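Local coordinates for AT5g51070/K3K7_27 (Arabidopsis thaliana, PDB 5GKM), which is the N-terminal domain of a Clp chaperone that probably binds and hydrolyses ATP through other parts of the full-length protein, at residues T11-A14 and I15-I18; G56-I59 and D60-R63; E64-W67 and S68-E72; A105-E108 and Y109-M113; V125-F128 and T129-G133. All blocks are in the same frame, centred on the assembly; numbering follows the deposited sequence. Where two conformers were deposited one is given.

Interaction 1 (T11-A14 and I15-I18); sequences TERA and IRAI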
loop_
_atom_site.group_PDB
_atom_site.type_symbol
_atom_site.label_atom_id
_atom_site.label_comp_id
_atom_site.label_asym_id
_atom_site.label_seq_id
_atom_site.Cartn_x
_atom_site.Cartn_y
_atom_site.Cartn_z
ATOM N N THR A 11 5.769 0.438 -12.552
ATOM C CA THR A 11 6.597 -0.688 -12.796
ATOM C C THR A 11 5.853 -2.000 -12.570
ATOM O O THR A 11 4.842 -2.068 -11.938
ATOM C CB THR A 11 7.857 -0.725 -11.942
ATOM O OG1 THR A 11 7.535 -1.012 -10.586
ATOM C CG2 THR A 11 8.610 0.597 -12.048
ATOM N N GLU A 12 6.440 -3.035 -13.149
ATOM C CA GLU A 12 5.922 -4.459 -12.884
ATOM C C GLU A 12 5.729 -4.872 -11.310
ATOM O O GLU A 12 4.730 -5.345 -10.962
ATOM C CB GLU A 12 6.822 -5.504 -13.560
ATOM C CG GLU A 12 6.375 -6.920 -13.324
ATOM C CD GLU A 12 7.441 -7.961 -13.698
ATOM O OE1 GLU A 12 8.459 -7.636 -14.337
ATOM O OE2 GLU A 12 7.327 -9.102 -13.242
ATOM N N ARG A 13 6.690 -4.440 -10.515
ATOM C CA ARG A 13 6.583 -4.596 -9.107
ATOM C C ARG A 13 5.429 -3.773 -8.568
ATOM O O ARG A 13 4.780 -4.209 -7.684
ATOM C CB ARG A 13 7.826 -4.181 -8.333
ATOM C CG ARG A 13 9.075 -4.955 -8.669
ATOM C CD ARG A 13 10.249 -4.590 -7.770
ATOM N NE ARG A 13 9.841 -4.650 -6.397
ATOM C CZ ARG A 13 10.190 -3.779 -5.485
ATOM N NH1 ARG A 13 11.005 -2.801 -5.790
ATOM N NH2 ARG A 13 9.681 -3.885 -4.271
ATOM N N ALA A 14 5.294 -2.556 -9.041
ATOM C CA ALA A 14 4.248 -1.729 -8.490
ATOM C C ALA A 14 2.857 -2.298 -8.801
ATOM O O ALA A 14 1.987 -2.244 -8.011
ATOM C CB ALA A 14 4.365 -0.318 -9.010
ATOM N N ILE A 15 2.729 -2.757 -10.022
ATOM C CA ILE A 15 1.479 -3.324 -10.474
ATOM C C ILE A 15 1.164 -4.580 -9.669
ATOM O O ILE A 15 0.068 -4.777 -9.317
ATOM C CB ILE A 15 1.511 -3.658 -11.979
ATOM C CG1 ILE A 15 1.692 -2.406 -12.812
ATOM C CG2 ILE A 15 0.287 -4.449 -12.403
ATOM C CD1 ILE A 15 0.473 -1.610 -12.860
ATOM N N ARG A 16 2.175 -5.375 -9.385
ATOM C CA ARG A 16 1.962 -6.562 -8.614
ATOM C C ARG A 16 1.490 -6.229 -7.201
ATOM O O ARG A 16 0.604 -6.822 -6.697
ATOM C CB ARG A 16 3.211 -7.425 -8.612
ATOM C CG ARG A 16 3.114 -8.743 -7.909
ATOM C CD ARG A 16 4.471 -9.437 -7.977
ATOM N NE ARG A 16 4.898 -9.659 -9.330
ATOM C CZ ARG A 16 6.045 -9.235 -9.800
ATOM N NH1 ARG A 16 6.857 -8.509 -9.033
ATOM N NH2 ARG A 16 6.352 -9.511 -11.031
ATOM N N ALA A 17 2.091 -5.227 -6.602
ATOM C CA ALA A 17 1.669 -4.823 -5.287
ATOM C C ALA A 17 0.215 -4.359 -5.271
ATOM O O ALA A 17 -0.495 -4.562 -4.350
ATOM C CB ALA A 17 2.569 -3.693 -4.754
ATOM N N ILE A 18 -0.134 -3.654 -6.318
ATOM C CA ILE A 18 -1.518 -3.198 -6.447
ATOM C C ILE A 18 -2.538 -4.353 -6.595
ATOM O O ILE A 18 -3.515 -4.397 -5.933
ATOM C CB ILE A 18 -1.656 -2.185 -7.592
ATOM C CG1 ILE A 18 -0.877 -0.948 -7.229
ATOM C CG2 ILE A 18 -3.103 -1.847 -7.860
ATOM C CD1 ILE A 18 -0.750 0.017 -8.353
#
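The first turns of helix 12-27 in the all-helical Clp N-terminal domain join Thr11 and Glu12 to Ile15 and Arg16. Thr11 is the N-cap: its OG1 accepts the backbone N-H of Ala14 at 3.1 Å, while its carbonyl O starts the regular i to i+4 pattern by taking the N-H of Ile15 at 2.9 Å, nearly in line with the carbonyl bond. The same Thr11 O is brushed by Ile15 CG1 at 3.3 Å, because a chi1 of -63° leaves that branch beside the backbone N. The next three bonds of the pattern, Arg16 N to Glu12 O, Ala17 N to Arg13 O and Ile18 N to Ala14 O, follow without a break.

On the outer surface Glu12 and Arg16 run side by side in the same direction. Both have CG anti to the backbone N (chi1 179° in Glu12), and the arginine then bends at chi3, which brings its guanidinium back over the preceding turn with Glu12 O beneath one face. In this conformer of Glu12, OE2 pairs with Arg16 NH2 in a salt bridge, but the approach is too short and bent for its geometry to be relied on. The two planes stand 74° apart, so the groups do not meet as a flat, two-pronged pair.

Arg13 reaches out of the helix instead, to Glu45 of helix 35-45 and Glu121 of helix 120-130. On the buried side Ala14 rests on Pro120 and Ile123, and Ala17 on Leu42, so this helix start packs on helices 120-130 and 35-45.

Interaction 2 (G56-I59 and D60-R63); sequences GITI and DKAR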
loop_
_atom_site.group_PDB
_atom_site.type_symbol
_atom_site.label_atom_id
_atom_site.label_comp_id
_atom_site.label_asym_id
_atom_site.label_seq_id
_atom_site.Cartn_x
_atom_site.Cartn_y
_atom_site.Cartn_z
ATOM N N GLY A 56 11.992 -5.890 8.815
ATOM C CA GLY A 56 11.600 -7.061 9.549
ATOM C C GLY A 56 10.103 -7.338 9.631
ATOM O O GLY A 56 9.692 -8.285 10.214
ATOM N N ILE A 57 9.304 -6.472 9.038
ATOM C CA ILE A 57 7.896 -6.719 8.929
ATOM C C ILE A 57 7.635 -7.785 7.900
ATOM O O ILE A 57 8.168 -7.741 6.874
ATOM C CB ILE A 57 7.137 -5.445 8.554
ATOM C CG1 ILE A 57 7.110 -4.496 9.729
ATOM C CG2 ILE A 57 5.691 -5.729 8.176
ATOM C CD1 ILE A 57 6.639 -3.116 9.382
ATOM N N THR A 58 6.742 -8.695 8.217
ATOM C CA THR A 58 6.362 -9.764 7.324
ATOM C C THR A 58 4.873 -9.772 7.143
ATOM O O THR A 58 4.191 -9.285 7.956
ATOM C CB THR A 58 6.739 -11.185 7.850
ATOM O OG1 THR A 58 6.179 -11.405 9.128
ATOM C CG2 THR A 58 8.188 -11.342 7.899
ATOM N N ILE A 59 4.423 -10.378 6.057
ATOM C CA ILE A 59 3.033 -10.352 5.685
ATOM C C ILE A 59 2.085 -10.997 6.708
ATOM O O ILE A 59 1.049 -10.472 6.962
ATOM C CB ILE A 59 2.840 -10.882 4.250
ATOM C CG1 ILE A 59 1.426 -10.669 3.772
ATOM C CG2 ILE A 59 3.252 -12.341 4.112
ATOM C CD1 ILE A 59 1.025 -9.239 3.598
ATOM N N ASP A 60 2.483 -12.101 7.302
ATOM C CA ASP A 60 1.589 -12.701 8.263
ATOM C C ASP A 60 1.303 -11.874 9.470
ATOM O O ASP A 60 0.207 -11.771 9.918
ATOM C CB ASP A 60 2.064 -14.110 8.618
ATOM C CG ASP A 60 1.817 -15.101 7.472
ATOM O OD1 ASP A 60 0.722 -15.106 6.841
ATOM O OD2 ASP A 60 2.770 -15.815 7.163
ATOM N N LYS A 61 2.334 -11.267 9.982
ATOM C CA LYS A 61 2.152 -10.366 11.083
ATOM C C LYS A 61 1.314 -9.170 10.705
ATOM O O LYS A 61 0.473 -8.789 11.414
ATOM C CB LYS A 61 3.500 -9.899 11.621
ATOM C CG LYS A 61 4.304 -10.973 12.305
ATOM C CD LYS A 61 3.662 -11.404 13.596
ATOM C CE LYS A 61 4.637 -12.246 14.419
ATOM N NZ LYS A 61 4.637 -13.627 13.872
ATOM N N ALA A 62 1.587 -8.626 9.536
ATOM C CA ALA A 62 0.814 -7.500 9.072
ATOM C C ALA A 62 -0.657 -7.847 8.892
ATOM O O ALA A 62 -1.469 -7.125 9.301
ATOM C CB ALA A 62 1.411 -6.911 7.802
ATOM N N ARG A 63 -0.945 -8.996 8.349
ATOM C CA ARG A 63 -2.323 -9.429 8.214
ATOM C C ARG A 63 -3.081 -9.582 9.552
ATOM O O ARG A 63 -4.177 -9.152 9.662
ATOM C CB ARG A 63 -2.380 -10.762 7.482
ATOM C CG ARG A 63 -2.022 -10.708 6.032
ATOM C CD ARG A 63 -2.052 -12.128 5.468
ATOM N NE ARG A 63 -1.820 -12.160 4.045
ATOM C CZ ARG A 63 -1.105 -13.074 3.445
ATOM N NH1 ARG A 63 -0.601 -14.046 4.165
ATOM N NH2 ARG A 63 -0.883 -13.015 2.157
#
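Ile59 and Arg63 form the close-packed part of this helix start, one turn apart on helix 59-71 of the Clp N-terminal domain. Ile59 CG1 lies over the centre of the Arg63 guanidinium face, 3.5 Å from CZ. It gets there because Ile59 CG1 is anti to the backbone N (chi1 -171°), while the arginine chain runs extended from CG to NE and passes back across the isoleucine. Arg63 N donates to Ile59 O at 2.8 Å, and Arg63 CG lies 3.2 Å from the same oxygen. The polar rim of the guanidinium is held separately: NE pairs with Glu24 of helix 12-27, and NH1 makes a weak, bent salt-bridge bond of 3.2 Å to Asp60 OD1.

The solvent side is looser. Thr58 occupies the N-cap position, yet its hydroxyl makes no capping bond; OG1 merely runs alongside Lys61, 3.7 Å from CG, and the lysine chain then bends away. The backbone bond is sound nonetheless: Thr58 O takes the N-H of Ala62 at 3.1 Å, in the carbonyl plane.

Inward, Ile57 CG2 barely touches Ala62 CB. Ile57, Ile59 and Ala62 all pack on Ile43 of helix 35-45, and Ile57 also reaches Leu139 and Leu142 of helix 134-142.

Interaction 3 (E64-W67 and S68-E72); sequences EAVW and SIWDE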
loop_
_atom_site.group_PDB
_atom_site.type_symbol
_atom_site.label_atom_id
_atom_site.label_comp_id
_atom_site.label_asym_id
_atom_site.label_seq_id
_atom_site.Cartn_x
_atom_site.Cartn_y
_atom_site.Cartn_z
ATOM N N GLU A 64 -2.423 -10.101 10.564
ATOM C CA GLU A 64 -3.026 -10.177 11.884
ATOM C C GLU A 64 -3.387 -8.839 12.445
ATOM O O GLU A 64 -4.407 -8.675 13.045
ATOM C CB GLU A 64 -2.078 -10.838 12.861
ATOM C CG GLU A 64 -1.859 -12.281 12.574
ATOM C CD GLU A 64 -0.729 -12.919 13.350
ATOM O OE1 GLU A 64 -0.260 -12.316 14.309
ATOM O OE2 GLU A 64 -0.352 -14.037 12.972
ATOM N N ALA A 65 -2.502 -7.889 12.237
ATOM C CA ALA A 65 -2.735 -6.594 12.729
ATOM C C ALA A 65 -3.935 -5.996 12.075
ATOM O O ALA A 65 -4.720 -5.386 12.712
ATOM C CB ALA A 65 -1.517 -5.719 12.490
ATOM N N VAL A 66 -4.021 -6.142 10.761
ATOM C CA VAL A 66 -5.097 -5.507 10.052
ATOM C C VAL A 66 -6.481 -6.057 10.446
ATOM O O VAL A 66 -7.431 -5.335 10.598
ATOM C CB VAL A 66 -4.866 -5.586 8.533
ATOM C CG1 VAL A 66 -6.109 -5.166 7.768
ATOM C CG2 VAL A 66 -3.743 -4.631 8.149
ATOM N N TRP A 67 -6.527 -7.348 10.533
ATOM C CA TRP A 67 -7.741 -7.980 10.910
ATOM C C TRP A 67 -8.160 -7.507 12.284
ATOM O O TRP A 67 -9.295 -7.062 12.492
ATOM C CB TRP A 67 -7.575 -9.501 10.893
ATOM C CG TRP A 67 -8.825 -10.179 11.397
ATOM C CD1 TRP A 67 -9.022 -10.772 12.610
ATOM C CD2 TRP A 67 -10.099 -10.319 10.706
ATOM N NE1 TRP A 67 -10.271 -11.257 12.724
ATOM C CE2 TRP A 67 -10.975 -11.022 11.629
ATOM C CE3 TRP A 67 -10.575 -9.983 9.467
ATOM C CZ2 TRP A 67 -12.283 -11.326 11.299
ATOM C CZ3 TRP A 67 -11.897 -10.287 9.157
ATOM C CH2 TRP A 67 -12.727 -10.944 10.066
ATOM N N SER A 68 -7.192 -7.482 13.187
ATOM C CA SER A 68 -7.508 -7.094 14.521
ATOM C C SER A 68 -8.034 -5.667 14.615
ATOM O O SER A 68 -9.027 -5.392 15.259
ATOM C CB SER A 68 -6.281 -7.282 15.380
ATOM O OG SER A 68 -6.589 -6.858 16.659
ATOM N N ILE A 69 -7.365 -4.764 13.948
ATOM C CA ILE A 69 -7.736 -3.362 14.059
ATOM C C ILE A 69 -9.116 -3.014 13.539
ATOM O O ILE A 69 -9.841 -2.320 14.180
ATOM C CB ILE A 69 -6.646 -2.453 13.407
ATOM C CG1 ILE A 69 -5.354 -2.617 14.157
ATOM C CG2 ILE A 69 -7.011 -0.991 13.460
ATOM C CD1 ILE A 69 -4.175 -2.124 13.395
ATOM N N TRP A 70 -9.430 -3.527 12.368
ATOM C CA TRP A 70 -10.664 -3.244 11.680
ATOM C C TRP A 70 -11.784 -4.234 11.893
ATOM O O TRP A 70 -12.918 -3.881 11.642
ATOM C CB TRP A 70 -10.421 -3.078 10.173
ATOM C CG TRP A 70 -9.843 -1.725 9.876
ATOM C CD1 TRP A 70 -10.544 -0.553 9.668
ATOM C CD2 TRP A 70 -8.448 -1.325 9.862
ATOM N NE1 TRP A 70 -9.716 0.502 9.493
ATOM C CE2 TRP A 70 -8.447 0.118 9.612
ATOM C CE3 TRP A 70 -7.261 -1.970 9.973
ATOM C CZ2 TRP A 70 -7.281 0.837 9.538
ATOM C CZ3 TRP A 70 -6.108 -1.232 9.897
ATOM C CH2 TRP A 70 -6.119 0.150 9.705
ATOM N N ASP A 71 -11.469 -5.478 12.263
ATOM C CA ASP A 71 -12.523 -6.497 12.319
ATOM C C ASP A 71 -12.899 -7.163 13.636
ATOM O O ASP A 71 -13.924 -7.801 13.713
ATOM C CB ASP A 71 -12.296 -7.554 11.254
ATOM C CG ASP A 71 -12.766 -7.113 9.886
ATOM O OD1 ASP A 71 -11.995 -6.484 9.173
ATOM O OD2 ASP A 71 -13.914 -7.369 9.565
ATOM N N GLU A 72 -12.077 -7.002 14.663
ATOM C CA GLU A 72 -12.347 -7.686 15.920
ATOM C C GLU A 72 -13.191 -6.880 16.930
ATOM O O GLU A 72 -13.697 -7.440 17.838
ATOM C CB GLU A 72 -11.039 -8.162 16.530
ATOM C CG GLU A 72 -10.448 -9.331 15.725
ATOM C CD GLU A 72 -11.114 -10.698 16.023
ATOM O OE1 GLU A 72 -12.239 -10.724 16.432
ATOM O OE2 GLU A 72 -10.483 -11.711 15.878
HETATM O O HOH W 1 -9.452 -6.033 8.640
#
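Glu64 and Ala65 engage the next turn through their carbonyls, Glu64 O taking the N-H of Ser68 and Ala65 O that of Ile69. Ser68 OG is hydrogen-bonded to Arg141 of helix 134-142. At Val66 the carbonyl O has two donors, Trp70 N at 3.2 Å and a water at 2.9 Å, and it lies against the edge of the Trp70 indole, in the ring plane, 3.4 Å from CE3. Val66 CG1 touches the same carbon, and NE1 of that indole is bonded to Asp76. These turns form the C-terminal part of helix 59-71 in the Clp N-terminal domain, whose buried side, Val66 and Trp70, packs on Val138 of helix 134-142 and Gln36 of helix 35-45. On the exposed side, Trp67 has CG anti to the backbone N (chi1 176°), so its indole extends over the last turn, and Asp71 CB makes a CH-pi contact with the six-membered ring, 3.3 Å from the centroid. The Asp71 carboxylate lies almost parallel to the ring, 2° between planes, with CG over its face, while OD1 binds the water and Lys30. At the indole edge, Trp67 NE1 donates a weak bond of 3.2 Å to Glu72 OE2.

Interaction 4 (A105-E108 and Y109-M113); sequences AAVE and YSRTM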
loop_
_atom_site.group_PDB
_atom_site.type_symbol
_atom_site.label_atom_id
_atom_site.label_comp_id
_atom_site.label_asym_id
_atom_site.label_seq_id
_atom_site.Cartn_x
_atom_site.Cartn_y
_atom_site.Cartn_z
ATOM N N ALA A 105 -0.318 10.611 -5.364
ATOM C CA ALA A 105 0.886 11.118 -4.711
ATOM C C ALA A 105 2.140 10.410 -5.212
ATOM O O ALA A 105 3.145 10.983 -5.336
ATOM C CB ALA A 105 0.806 10.993 -3.205
ATOM N N ALA A 106 2.026 9.113 -5.431
ATOM C CA ALA A 106 3.149 8.353 -5.894
ATOM C C ALA A 106 3.613 8.870 -7.234
ATOM O O ALA A 106 4.767 8.987 -7.490
ATOM C CB ALA A 106 2.771 6.886 -6.032
ATOM N N VAL A 107 2.656 9.163 -8.064
ATOM C CA VAL A 107 2.964 9.705 -9.392
ATOM C C VAL A 107 3.659 11.065 -9.277
ATOM O O VAL A 107 4.585 11.350 -9.960
ATOM C CB VAL A 107 1.692 9.899 -10.240
ATOM C CG1 VAL A 107 2.040 10.554 -11.568
ATOM C CG2 VAL A 107 1.064 8.565 -10.537
ATOM N N GLU A 108 3.125 11.877 -8.394
ATOM C CA GLU A 108 3.725 13.196 -8.190
ATOM C C GLU A 108 5.157 13.182 -7.670
ATOM O O GLU A 108 5.988 13.877 -8.138
ATOM C CB GLU A 108 2.823 14.053 -7.305
ATOM C CG GLU A 108 1.522 14.427 -8.021
ATOM C CD GLU A 108 0.458 14.986 -7.124
ATOM O OE1 GLU A 108 0.762 15.378 -6.029
ATOM O OE2 GLU A 108 -0.697 15.072 -7.524
ATOM N N TYR A 109 5.385 12.361 -6.683
ATOM C CA TYR A 109 6.689 12.226 -6.119
ATOM C C TYR A 109 7.653 11.731 -7.191
ATOM O O TYR A 109 8.755 12.169 -7.281
ATOM C CB TYR A 109 6.666 11.234 -4.956
ATOM C CG TYR A 109 6.061 11.740 -3.675
ATOM C CD1 TYR A 109 6.364 12.986 -3.187
ATOM C CD2 TYR A 109 5.230 10.974 -2.934
ATOM C CE1 TYR A 109 5.823 13.440 -2.019
ATOM C CE2 TYR A 109 4.671 11.431 -1.761
ATOM C CZ TYR A 109 4.983 12.656 -1.283
ATOM O OH TYR A 109 4.454 13.102 -0.126
ATOM N N SER A 110 7.199 10.782 -7.993
ATOM C CA SER A 110 8.056 10.260 -9.004
ATOM C C SER A 110 8.449 11.335 -10.006
ATOM O O SER A 110 9.550 11.396 -10.445
ATOM C CB SER A 110 7.342 9.100 -9.737
ATOM O OG SER A 110 8.038 8.799 -10.866
ATOM N N ARG A 111 7.495 12.134 -10.372
ATOM C CA ARG A 111 7.769 13.229 -11.289
ATOM C C ARG A 111 8.724 14.264 -10.688
ATOM O O ARG A 111 9.582 14.736 -11.340
ATOM C CB ARG A 111 6.494 13.932 -11.690
ATOM C CG ARG A 111 5.630 13.092 -12.567
ATOM C CD ARG A 111 4.312 13.760 -12.764
ATOM N NE ARG A 111 3.450 13.008 -13.646
ATOM C CZ ARG A 111 2.168 13.164 -13.670
ATOM N NH1 ARG A 111 1.609 14.037 -12.891
ATOM N NH2 ARG A 111 1.453 12.454 -14.486
ATOM N N THR A 112 8.526 14.573 -9.425
ATOM C CA THR A 112 9.376 15.533 -8.753
ATOM C C THR A 112 10.819 15.060 -8.711
ATOM O O THR A 112 11.734 15.826 -8.794
ATOM C CB THR A 112 8.846 15.823 -7.337
ATOM O OG1 THR A 112 7.598 16.457 -7.459
ATOM C CG2 THR A 112 9.792 16.740 -6.522
ATOM N N MET A 113 10.991 13.778 -8.564
ATOM C CA MET A 113 12.295 13.174 -8.518
ATOM C C MET A 113 12.870 12.935 -9.957
ATOM O O MET A 113 13.889 12.363 -10.108
ATOM C CB MET A 113 12.238 11.860 -7.737
ATOM C CG MET A 113 12.105 11.999 -6.228
ATOM S SD MET A 113 11.559 10.440 -5.436
ATOM C CE MET A 113 10.514 11.090 -4.184
#
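Residues 105-108 and 109-112 are successive turns at the C-terminal end of helix 97-112 of the Clp N-terminal domain, joined by four i to i+4 bonds: Tyr109 N to Ala105 O (3.0 Å, 170° at the hydrogen), Ser110 N to Ala106 O, Arg111 N to Val107 O and Thr112 N to Glu108 O. Met113 N still donates to Tyr109 O as the chain leaves the helix.

On the outward side Val107 and Arg111 lie alongside each other and point the same way. Val107 CG1 sits over the centre of one guanidinium face, 3.4 Å from Arg111 CZ. The arginine chain is extended from CG to NE, with CG 3.3 Å from Val107 O. The methyl covers one flat face, where no N-H points, leaving those groups around the rim.

Tyr109 leans back over Ala105. Its chi1 of -75° sets CG beside the backbone N, bringing CD2 within 3.2 Å of Ala105 O and CE2 within 4.1 Å of Ala105 CB; the ring then delivers its hydroxyl to Thr129.

Helix 120-130 packs along this flank, Ala105 meeting Val130, Ala106 Ile123 and Tyr109 Val125. Ser110 OG bonds to Tyr117 O in the connecting loop, and Val107 touches Phe10 before helix 12-27.

Interaction 5 (V125-F128 and T129-G133); sequences VGLF and TVDDG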
loop_
_atom_site.group_PDB
_atom_site.type_symbol
_atom_site.label_atom_id
_atom_site.label_comp_id
_atom_site.label_asym_id
_atom_site.label_seq_id
_atom_site.Cartn_x
_atom_site.Cartn_y
_atom_site.Cartn_z
ATOM N N VAL A 125 5.985 5.937 -0.248
ATOM C CA VAL A 125 6.169 7.299 0.213
ATOM C C VAL A 125 4.817 7.983 0.239
ATOM O O VAL A 125 4.527 8.672 1.128
ATOM C CB VAL A 125 7.156 8.114 -0.649
ATOM C CG1 VAL A 125 7.268 9.544 -0.128
ATOM C CG2 VAL A 125 8.512 7.448 -0.573
ATOM N N GLY A 126 4.016 7.715 -0.765
ATOM C CA GLY A 126 2.681 8.265 -0.789
ATOM C C GLY A 126 1.842 7.771 0.359
ATOM O O GLY A 126 1.175 8.504 0.977
ATOM N N LEU A 127 1.933 6.480 0.611
ATOM C CA LEU A 127 1.113 5.876 1.589
ATOM C C LEU A 127 1.391 6.466 2.944
ATOM O O LEU A 127 0.513 6.645 3.738
ATOM C CB LEU A 127 1.350 4.375 1.581
ATOM C CG LEU A 127 0.630 3.464 2.557
ATOM C CD1 LEU A 127 -0.859 3.619 2.344
ATOM C CD2 LEU A 127 1.028 2.011 2.370
ATOM N N PHE A 128 2.649 6.759 3.173
ATOM C CA PHE A 128 3.090 7.178 4.477
ATOM C C PHE A 128 3.074 8.690 4.635
ATOM O O PHE A 128 3.576 9.166 5.599
ATOM C CB PHE A 128 4.503 6.647 4.779
ATOM C CG PHE A 128 4.604 5.144 4.757
ATOM C CD1 PHE A 128 3.518 4.393 5.098
ATOM C CD2 PHE A 128 5.773 4.485 4.404
ATOM C CE1 PHE A 128 3.565 3.038 5.069
ATOM C CE2 PHE A 128 5.829 3.101 4.368
ATOM C CZ PHE A 128 4.713 2.400 4.682
ATOM N N THR A 129 2.608 9.400 3.620
ATOM C CA THR A 129 2.466 10.843 3.700
ATOM C C THR A 129 1.094 11.410 3.435
ATOM O O THR A 129 0.822 12.470 3.887
ATOM C CB THR A 129 3.465 11.578 2.826
ATOM O OG1 THR A 129 3.322 11.174 1.484
ATOM C CG2 THR A 129 4.889 11.317 3.258
ATOM N N VAL A 130 0.269 10.745 2.663
ATOM C CA VAL A 130 -1.027 11.305 2.299
ATOM C C VAL A 130 -2.277 10.481 2.594
ATOM O O VAL A 130 -3.328 10.805 2.097
ATOM C CB VAL A 130 -1.080 11.747 0.820
ATOM C CG1 VAL A 130 0.054 12.683 0.522
ATOM C CG2 VAL A 130 -1.102 10.562 -0.110
ATOM N N ASP A 131 -2.145 9.424 3.381
ATOM C CA ASP A 131 -3.300 8.580 3.649
ATOM C C ASP A 131 -4.188 9.048 4.822
ATOM O O ASP A 131 -3.977 10.096 5.323
ATOM C CB ASP A 131 -2.972 7.072 3.702
ATOM C CG ASP A 131 -2.846 6.526 5.119
ATOM O OD1 ASP A 131 -2.440 7.314 5.940
ATOM O OD2 ASP A 131 -3.093 5.352 5.368
ATOM N N ASP A 132 -5.173 8.237 5.174
ATOM C CA ASP A 132 -6.234 8.599 6.154
ATOM C C ASP A 132 -5.892 8.239 7.581
ATOM O O ASP A 132 -6.696 8.393 8.460
ATOM C CB ASP A 132 -7.621 8.046 5.793
ATOM C CG ASP A 132 -7.691 6.542 5.815
ATOM O OD1 ASP A 132 -6.686 5.942 6.086
ATOM O OD2 ASP A 132 -8.770 5.991 5.554
ATOM N N GLY A 133 -4.664 7.829 7.793
ATOM C CA GLY A 133 -4.181 7.356 9.047
ATOM C C GLY A 133 -4.206 5.854 9.209
ATOM O O GLY A 133 -3.691 5.340 10.136
HETATM O O HOH W 2 -0.097 8.830 5.427
#
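Thr129 folds back onto Val125 where helix 120-130 frays. From CB, which rests 3.5 Å from Val125 O, the side chain forks. OG1, set between the backbone N and the carbonyl carbon (chi1 58°), donates to Val125 O at 2.8 Å, approaching 28° from the carbonyl plane, and is also bonded to the hydroxyl of Tyr109. CG2, the other branch, lies 3.4 Å from the same Val125 O and equally near Phe128 O. The threonine hydroxyl therefore serves a carbonyl in the last turn of the helix and links it to helix 97-112.

The next carbonyl, Gly126 O, is gripped by two backbone donors: Val130 N at 2.9 Å, nearly in line with the carbonyl bond, and Thr129 N, which comes from well above the carbonyl plane. Val130 CG2 closes on that oxygen at 3.3 Å.

Beyond this point direct bonding gives way to water. Leu127 O receives a hydrogen bond from a water at 2.8 Å; the same water accepts from Asp131 N and donates to Asp131 OD1, so it bridges the end of the helix to the turn that follows. Asp131 OD1 also accepts Gly133 N at 2.9 Å, forming an Asx turn that leads into helix 134-142, while OD2 bonds to Thr35 and to Ala135 N.

Around this junction Phe128 packs against Met146 and Leu149 of helix 146-158, Leu127 against Leu39 and Leu42 of helix 35-45, and Val130 against Val102 and Ala105 of helix 97-112.

From the N terminus the five contacts follow in series, each local and none crossing or enclosing another. Interaction 1 starts helix 12-27; interactions 2 and 3 adjoin along helix 59-71, covering its start and its C-terminal part, with centres 13 Å apart. Interaction 4 ends helix 97-112, about 31 Å from interaction 3 between centres and across the middle of the domain. Interaction 5 closes helix 120-130 and turns the chain into helix 134-142. Interactions 4 and 5 touch directly, tying helix 97-112 to helix 120-130. Helix 35-45 is a shared neighbour of interactions 1, 2, 3 and 5.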